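Side-chain contacts in type 3A cellulose-binding domain protein (Clostridium thermocellum, PDB 4B9P), which binds cellulose as the extracellular sensing module of RsgI2, a membrane anti-sigma factor that probably restrains SigI2 until polysaccharide is bound: residues 13-17 and 18-22; 63-67 and 68-72. One frame throughout, in Å; residues are numbered along the deposited sequence. Where two conformers were deposited one is given.

Contact 1. Residues 13-17 and 18-22; sequences NHIRT and SETKE. With ZN (zinc ion), chain C; ZN (zinc ion), chain E.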
ATOM      1  N   ASN A  13      -2.402   8.778   4.311  1.00 16.78           N
ATOM      2  CA  ASN A  13      -1.708   8.223   5.458  1.00 16.51           C
ATOM      3  C   ASN A  13      -2.448   8.573   6.722  1.00 16.26           C
ATOM      4  O   ASN A  13      -2.702   9.723   7.012  1.00 18.42           O
ATOM      5  CB  ASN A  13      -0.281   8.760   5.476  1.00 17.00           C
ATOM      6  CG  ASN A  13       0.545   8.157   4.398  1.00 15.95           C
ATOM      7  OD1 ASN A  13       0.607   8.654   3.280  1.00 17.73           O
ATOM      8  ND2 ASN A  13       1.168   7.032   4.699  1.00 16.87           N
ATOM      9  N   HIS A  14      -2.792   7.549   7.496  1.00 17.22           N
ATOM     10  CA  HIS A  14      -3.561   7.763   8.710  1.00 18.20           C
ATOM     11  C   HIS A  14      -2.704   8.277   9.853  1.00 19.97           C
ATOM     12  O   HIS A  14      -3.234   8.867  10.793  1.00 22.92           O
ATOM     13  CB  HIS A  14      -4.273   6.455   9.073  1.00 20.32           C
ATOM     14  CG  HIS A  14      -5.249   6.580  10.199  1.00 21.92           C
ATOM     15  ND1 HIS A  14      -5.120   5.873  11.375  1.00 24.84           N
ATOM     16  CD2 HIS A  14      -6.406   7.271  10.311  1.00 23.80           C
ATOM     17  CE1 HIS A  14      -6.140   6.145  12.176  1.00 25.25           C
ATOM     18  NE2 HIS A  14      -6.940   6.982  11.550  1.00 25.17           N
ATOM     19  N   ILE A  15      -1.401   8.036   9.775  1.00 18.61           N
ATOM     20  CA  ILE A  15      -0.435   8.654  10.665  1.00 17.94           C
ATOM     21  C   ILE A  15       0.505   9.475   9.810  1.00 18.13           C
ATOM     22  O   ILE A  15       1.134   8.918   8.882  1.00 17.81           O
ATOM     23  CB  ILE A  15       0.398   7.607  11.445  1.00 20.52           C
ATOM     24  CG1 ILE A  15      -0.505   6.782  12.359  1.00 23.51           C
ATOM     25  CG2 ILE A  15       1.520   8.278  12.239  1.00 21.98           C
ATOM     26  CD1 ILE A  15       0.238   5.693  13.038  1.00 27.25           C
ATOM     27  N   ARG A  16       0.603  10.769  10.109  1.00 18.27           N
ATOM     28  CA  ARG A  16       1.387  11.666   9.266  1.00 18.19           C
ATOM     29  C   ARG A  16       2.551  12.331   9.967  1.00 19.30           C
ATOM     30  O   ARG A  16       3.152  13.265   9.437  1.00 21.71           O
ATOM     31  CB  ARG A  16       0.456  12.732   8.677  1.00 19.83           C
ATOM     32  CG  ARG A  16      -0.552  12.117   7.736  1.00 19.89           C
ATOM     33  CD  ARG A  16      -1.554  13.066   7.184  1.00 19.82           C
ATOM     34  NE  ARG A  16      -2.408  13.686   8.174  1.00 23.30           N
ATOM     35  CZ  ARG A  16      -3.465  13.125   8.775  1.00 23.44           C
ATOM     36  NH1 ARG A  16      -3.857  11.879   8.536  1.00 22.19           N
ATOM     37  NH2 ARG A  16      -4.169  13.860   9.617  1.00 27.26           N
ATOM     38  N   THR A  17       2.867  11.875  11.173  1.00 19.86           N
ATOM     39  CA  THR A  17       4.011  12.384  11.887  1.00 20.46           C
ATOM     40  C   THR A  17       5.290  12.040  11.135  1.00 19.91           C
ATOM     41  O   THR A  17       5.378  11.016  10.449  1.00 21.84           O
ATOM     42  CB  THR A  17       4.073  11.797  13.298  1.00 22.83           C
ATOM     43  OG1 THR A  17       4.008  10.375  13.222  1.00 24.93           O
ATOM     44  CG2 THR A  17       2.908  12.240  14.090  1.00 26.20           C
ATOM     45  N   SER A  18       6.284  12.909  11.239  0.57 21.79           N
ATOM     46  CA  SER A  18       7.531  12.695  10.514  0.57 22.70           C
ATOM     47  C   SER A  18       8.166  11.341  10.863  0.57 21.34           C
ATOM     48  O   SER A  18       8.663  10.637   9.984  0.57 25.48           O
ATOM     49  CB  SER A  18       8.506  13.821  10.834  0.57 25.31           C
ATOM     50  OG  SER A  18       8.589  13.999  12.235  0.57 26.37           O
ATOM     51  N   GLU A  19       8.167  10.993  12.148  1.00 19.31           N
ATOM     52  CA  GLU A  19       8.637   9.680  12.587  1.00 19.68           C
ATOM     53  C   GLU A  19       7.424   8.872  13.009  1.00 20.26           C
ATOM     54  O   GLU A  19       6.491   9.394  13.614  1.00 22.35           O
ATOM     55  CB  GLU A  19       9.576   9.815  13.793  1.00 24.29           C
ATOM     56  CG  GLU A  19      10.967  10.315  13.532  1.00 30.92           C
ATOM     57  CD  GLU A  19      11.891  10.207  14.784  1.00 36.70           C
ATOM     58  OE1 GLU A  19      11.395  10.064  15.933  1.00 36.02           O
ATOM     59  OE2 GLU A  19      13.136  10.267  14.626  1.00 42.34           O
ATOM     60  N   THR A  20       7.423   7.590  12.689  1.00 18.54           N
ATOM     61  CA  THR A  20       6.334   6.732  13.123  1.00 17.33           C
ATOM     62  C   THR A  20       6.870   5.336  13.422  1.00 17.28           C
ATOM     63  O   THR A  20       7.822   4.892  12.747  1.00 18.07           O
ATOM     64  CB  THR A  20       5.239   6.666  12.033  1.00 18.59           C
ATOM     65  OG1 THR A  20       4.145   5.911  12.540  1.00 18.67           O
ATOM     66  CG2 THR A  20       5.716   6.006  10.708  1.00 19.37           C
ATOM     67  N   LYS A  21       6.212   4.593  14.322  1.00 16.70           N
ATOM     68  CA  LYS A  21       6.580   3.181  14.490  1.00 17.82           C
ATOM     69  C   LYS A  21       5.688   2.274  13.666  1.00 17.94           C
ATOM     70  O   LYS A  21       5.839   1.050  13.703  1.00 19.31           O
ATOM     71  CB  LYS A  21       6.591   2.765  15.948  1.00 20.73           C
ATOM     72  CG  LYS A  21       5.250   2.883  16.618  1.00 23.89           C
ATOM     73  CD  LYS A  21       5.427   2.414  18.103  1.00 25.39           C
ATOM     74  CE  LYS A  21       4.275   2.763  19.010  1.00 28.63           C
ATOM     75  NZ  LYS A  21       3.081   1.900  18.723  1.00 34.22           N
ATOM     76  N   GLU A  22       4.783   2.860  12.864  1.00 18.30           N
ATOM     77  CA  GLU A  22       4.037   2.077  11.890  1.00 20.26           C
ATOM     78  C   GLU A  22       3.617   2.921  10.729  1.00 18.60           C
ATOM     79  O   GLU A  22       3.125   4.028  10.894  1.00 19.95           O
ATOM     80  CB  GLU A  22       2.827   1.332  12.448  1.00 26.44           C
ATOM     81  CG  GLU A  22       2.071   1.898  13.555  1.00 34.66           C
ATOM     82  CD  GLU A  22       0.941   0.956  13.997  1.00 35.42           C
ATOM     83  OE1 GLU A  22      -0.081   0.963  13.311  1.00 41.25           O
ATOM     84  OE2 GLU A  22       1.067   0.190  14.991  1.00 37.78           O
TER
HETATM   85 ZN    ZN C1168      -8.650   7.565  12.313  0.76 34.05          ZN
HETATM   86 ZN    ZN E1170      12.708   9.944  17.471  0.75 53.24          ZN
HETATM   87  O   HOH W   1      -9.560   8.206  10.494  1.00 56.78           O
HETATM   88  O   HOH W   2      -8.058   9.348  13.168  1.00 49.56           O
HETATM   89  O   HOH W   3      13.228  11.886  17.297  1.00 49.78           O

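Contact 2. Residues 63-67 and 68-72; sequences SNITS and SKITG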
ATOM      1  N   SER A  63     -10.646  -4.686   5.493  1.00 18.90           N
ATOM      2  CA  SER A  63     -10.998  -4.332   4.112  1.00 18.66           C
ATOM      3  C   SER A  63     -12.484  -4.502   3.990  1.00 18.70           C
ATOM      4  O   SER A  63     -13.069  -5.324   4.709  1.00 18.71           O
ATOM      5  CB  SER A  63     -10.298  -5.273   3.156  1.00 18.44           C
ATOM      6  OG  SER A  63     -10.717  -5.030   1.835  1.00 19.53           O
ATOM      7  N   ASN A  64     -13.121  -3.769   3.072  1.00 18.57           N
ATOM      8  CA  ASN A  64     -14.538  -3.983   2.808  1.00 19.75           C
ATOM      9  C   ASN A  64     -14.815  -5.352   2.191  1.00 20.53           C
ATOM     10  O   ASN A  64     -15.967  -5.798   2.234  1.00 23.30           O
ATOM     11  CB  ASN A  64     -15.119  -2.852   1.938  1.00 20.09           C
ATOM     12  CG  ASN A  64     -14.540  -2.808   0.535  1.00 20.37           C
ATOM     13  OD1 ASN A  64     -13.365  -3.059   0.335  1.00 19.67           O
ATOM     14  ND2 ASN A  64     -15.366  -2.499  -0.436  1.00 24.89           N
ATOM     15  N   ILE A  65     -13.789  -6.057   1.681  1.00 19.25           N
ATOM     16  CA  ILE A  65     -13.980  -7.444   1.206  1.00 19.40           C
ATOM     17  C   ILE A  65     -13.474  -8.476   2.201  1.00 19.89           C
ATOM     18  O   ILE A  65     -13.515  -9.674   1.930  1.00 21.16           O
ATOM     19  CB  ILE A  65     -13.401  -7.682  -0.199  1.00 21.54           C
ATOM     20  CG1 ILE A  65     -11.873  -7.593  -0.226  1.00 20.39           C
ATOM     21  CG2 ILE A  65     -14.033  -6.698  -1.181  1.00 22.55           C
ATOM     22  CD1 ILE A  65     -11.258  -8.005  -1.569  1.00 22.17           C
ATOM     23  N   THR A  66     -13.092  -7.973   3.375  1.00 20.32           N
ATOM     24  CA  THR A  66     -12.478  -8.702   4.506  1.00 20.79           C
ATOM     25  C   THR A  66     -11.007  -9.005   4.279  1.00 19.58           C
ATOM     26  O   THR A  66     -10.562  -9.289   3.164  1.00 20.06           O
ATOM     27  CB  THR A  66     -13.255  -9.941   5.018  1.00 20.90           C
ATOM     28  OG1 THR A  66     -13.046 -11.077   4.148  1.00 22.07           O
ATOM     29  CG2 THR A  66     -14.755  -9.625   5.217  1.00 23.57           C
ATOM     30  N   SER A  67     -10.257  -8.977   5.372  1.00 19.97           N
ATOM     31  CA  SER A  67      -8.807  -9.051   5.279  1.00 20.19           C
ATOM     32  C   SER A  67      -8.294 -10.391   4.758  1.00 18.96           C
ATOM     33  O   SER A  67      -7.186 -10.448   4.217  1.00 20.27           O
ATOM     34  CB  SER A  67      -8.199  -8.699   6.637  1.00 21.40           C
ATOM     35  OG  SER A  67      -8.584  -9.675   7.567  1.00 24.01           O
ATOM     36  N   SER A  68      -9.090 -11.446   4.876  1.00 20.00           N
ATOM     37  CA  SER A  68      -8.647 -12.736   4.406  1.00 20.45           C
ATOM     38  C   SER A  68      -8.526 -12.808   2.898  1.00 18.97           C
ATOM     39  O   SER A  68      -7.917 -13.736   2.409  1.00 20.12           O
ATOM     40  CB  SER A  68      -9.542 -13.867   4.941  1.00 22.59           C
ATOM     41  OG  SER A  68     -10.910 -13.503   4.817  1.00 25.39           O
ATOM     42  N   LYS A  69      -9.072 -11.839   2.182  1.00 18.33           N
ATOM     43  CA  LYS A  69      -8.933 -11.770   0.717  1.00 17.83           C
ATOM     44  C   LYS A  69      -7.753 -10.911   0.250  1.00 17.51           C
ATOM     45  O   LYS A  69      -7.489 -10.806  -0.949  1.00 18.72           O
ATOM     46  CB  LYS A  69     -10.268 -11.300   0.040  1.00 19.08           C
ATOM     47  CG  LYS A  69     -11.372 -12.333   0.251  1.00 22.07           C
ATOM     48  CD  LYS A  69     -12.679 -11.879  -0.359  1.00 24.20           C
ATOM     49  CE  LYS A  69     -13.750 -12.938  -0.072  1.00 29.26           C
ATOM     50  NZ  LYS A  69     -15.008 -12.638  -0.761  1.00 30.77           N
ATOM     51  N   ILE A  70      -7.060 -10.286   1.208  1.00 17.71           N
ATOM     52  CA  ILE A  70      -5.968  -9.366   0.937  1.00 17.75           C
ATOM     53  C   ILE A  70      -4.647 -10.050   1.231  1.00 17.72           C
ATOM     54  O   ILE A  70      -4.549 -10.779   2.223  1.00 19.09           O
ATOM     55  CB  ILE A  70      -6.094  -8.088   1.865  1.00 18.88           C
ATOM     56  CG1 ILE A  70      -7.464  -7.417   1.720  1.00 20.57           C
ATOM     57  CG2 ILE A  70      -4.957  -7.151   1.517  1.00 20.06           C
ATOM     58  CD1 ILE A  70      -7.851  -7.041   0.268  1.00 22.53           C
ATOM     59  N   THR A  71      -3.650  -9.792   0.391  1.00 17.83           N
ATOM     60  CA  THR A  71      -2.280 -10.216   0.666  1.00 19.14           C
ATOM     61  C   THR A  71      -1.390  -8.965   0.761  1.00 18.20           C
ATOM     62  O   THR A  71      -1.674  -7.961   0.117  1.00 19.03           O
ATOM     63  CB  THR A  71      -1.730 -11.157  -0.434  1.00 19.89           C
ATOM     64  OG1 THR A  71      -1.538 -10.437  -1.650  1.00 21.11           O
ATOM     65  CG2 THR A  71      -2.715 -12.273  -0.719  1.00 22.63           C
ATOM     66  N   GLY A  72      -0.331  -9.026   1.553  1.00 18.81           N
ATOM     67  CA  GLY A  72       0.628  -7.945   1.559  1.00 19.49           C
ATOM     68  C   GLY A  72       1.994  -8.509   1.815  1.00 19.60           C
ATOM     69  O   GLY A  72       2.148  -9.412   2.653  1.00 23.14           O
TER

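Contact 1. Residues 13-17 and 18-22
I15 and T17 carry the contact, meeting T20, E22 and the carbonyl of E19. N13 ends strand 7-13; its amide bonds to N140 and Y46, while its carbonyl oxygen is gripped by R16 three residues on. H14 binds a zinc ion through NE2 at 2.0 Å, two waters filling further positions on the metal, and its ND1 bonds to Q24. I15 points into the loop: with CG2 anti to the backbone N, that methyl lies 3.5 Å from T20 OG1, and CD1 runs on to 4.0 Å from the E22 carbonyl oxygen. Both methyls thus lie by a hydroxyl that is itself engaged, since T20 OG1 donates to E22 O at 2.7 Å. R16 faces away, folding back so that NH1 meets N13 O at 2.9 Å, edge-on and only 4° out of the guanidinium plane. T17 ties the loop back on itself: OG1, set between its own backbone N and carbonyl carbon (chi1 53°), donates to E19 O at 2.7 Å, approaching from above the carbonyl plane. E19 sends its extended chain outward, where OE1 binds a second zinc ion at 2.0 Å together with E126. The arrangement is a connection between 7-13 and 25-31, neighbours in one sheet, pinned by hydroxyl-to-carbonyl bonds; on its way it lends the short strand 19-20 to a separate two-stranded antiparallel sheet with 131-132, beside the calcium site to which D132 and D136 belong in this family 3 carbohydrate-binding module.

Contact 2. Residues 63-67 and 68-72
A type I beta turn from S63 to T66, followed at once by a 3-10 turn, links the two sheets of the beta-sandwich here and brings I65 against K69 and I70. Within the first turn S63 OG accepts from I65 N at 3.2 Å, an ST turn, and the same hydroxyl is also bonded to E106 O on strand 104-111, which ties the turn to the neighbouring strand. I65 CG1 sits between its backbone N and carbonyl carbon (chi1 67°), an orientation that directs CD1 over the following residues: it lies 3.8 Å from K69 CB and 4.0 Å from I70 CD1, the two isoleucine side chains crossing at about a right angle. Beside this, I70 CG1 rests 3.8 Å from S63 CB. This packing marks the passage from strand 56-63 to strand 70-81, each outermost in its own sheet, and I70 extends it inward onto Y58, C60, I90 and I107, residues from both sheets. The 3-10 turn is held by successive backbone bonds, K69 N to T66 O at 3.1 Å and I70 N to S67 O at 3.0 Å. T66 turns its hydroxyl back on the preceding residue: OG1 donates to I65 O at 2.7 Å, in the carbonyl plane and on a lone pair. S68 OG comes near that same T66 hydroxyl, a weak bond at most. The extended K69 chain runs past the I65 carbonyl, its apolar CD lying against that oxygen.

Contacts 1 and 2 are both local, each within one connection next to a strand; their centres lie about 22 Å apart and their nearest atoms about 13 Å. Neither is a core contact: contact 1 is partly buried, contact 2 sits at the surface. They hold different elements. Contact 1 shapes a loop between strands of a single sheet and lies near the calcium site, whereas contact 2 carries the chain from one sheet to the other, away from the annotated sites. The chemistry follows: 13-22 is joined by threonine hydroxyls reaching backbone carbonyls, with zinc ligands H14 and E19 at its margins, while 63-72 combines backbone turn bonds with isoleucine packing that leads into the sandwich.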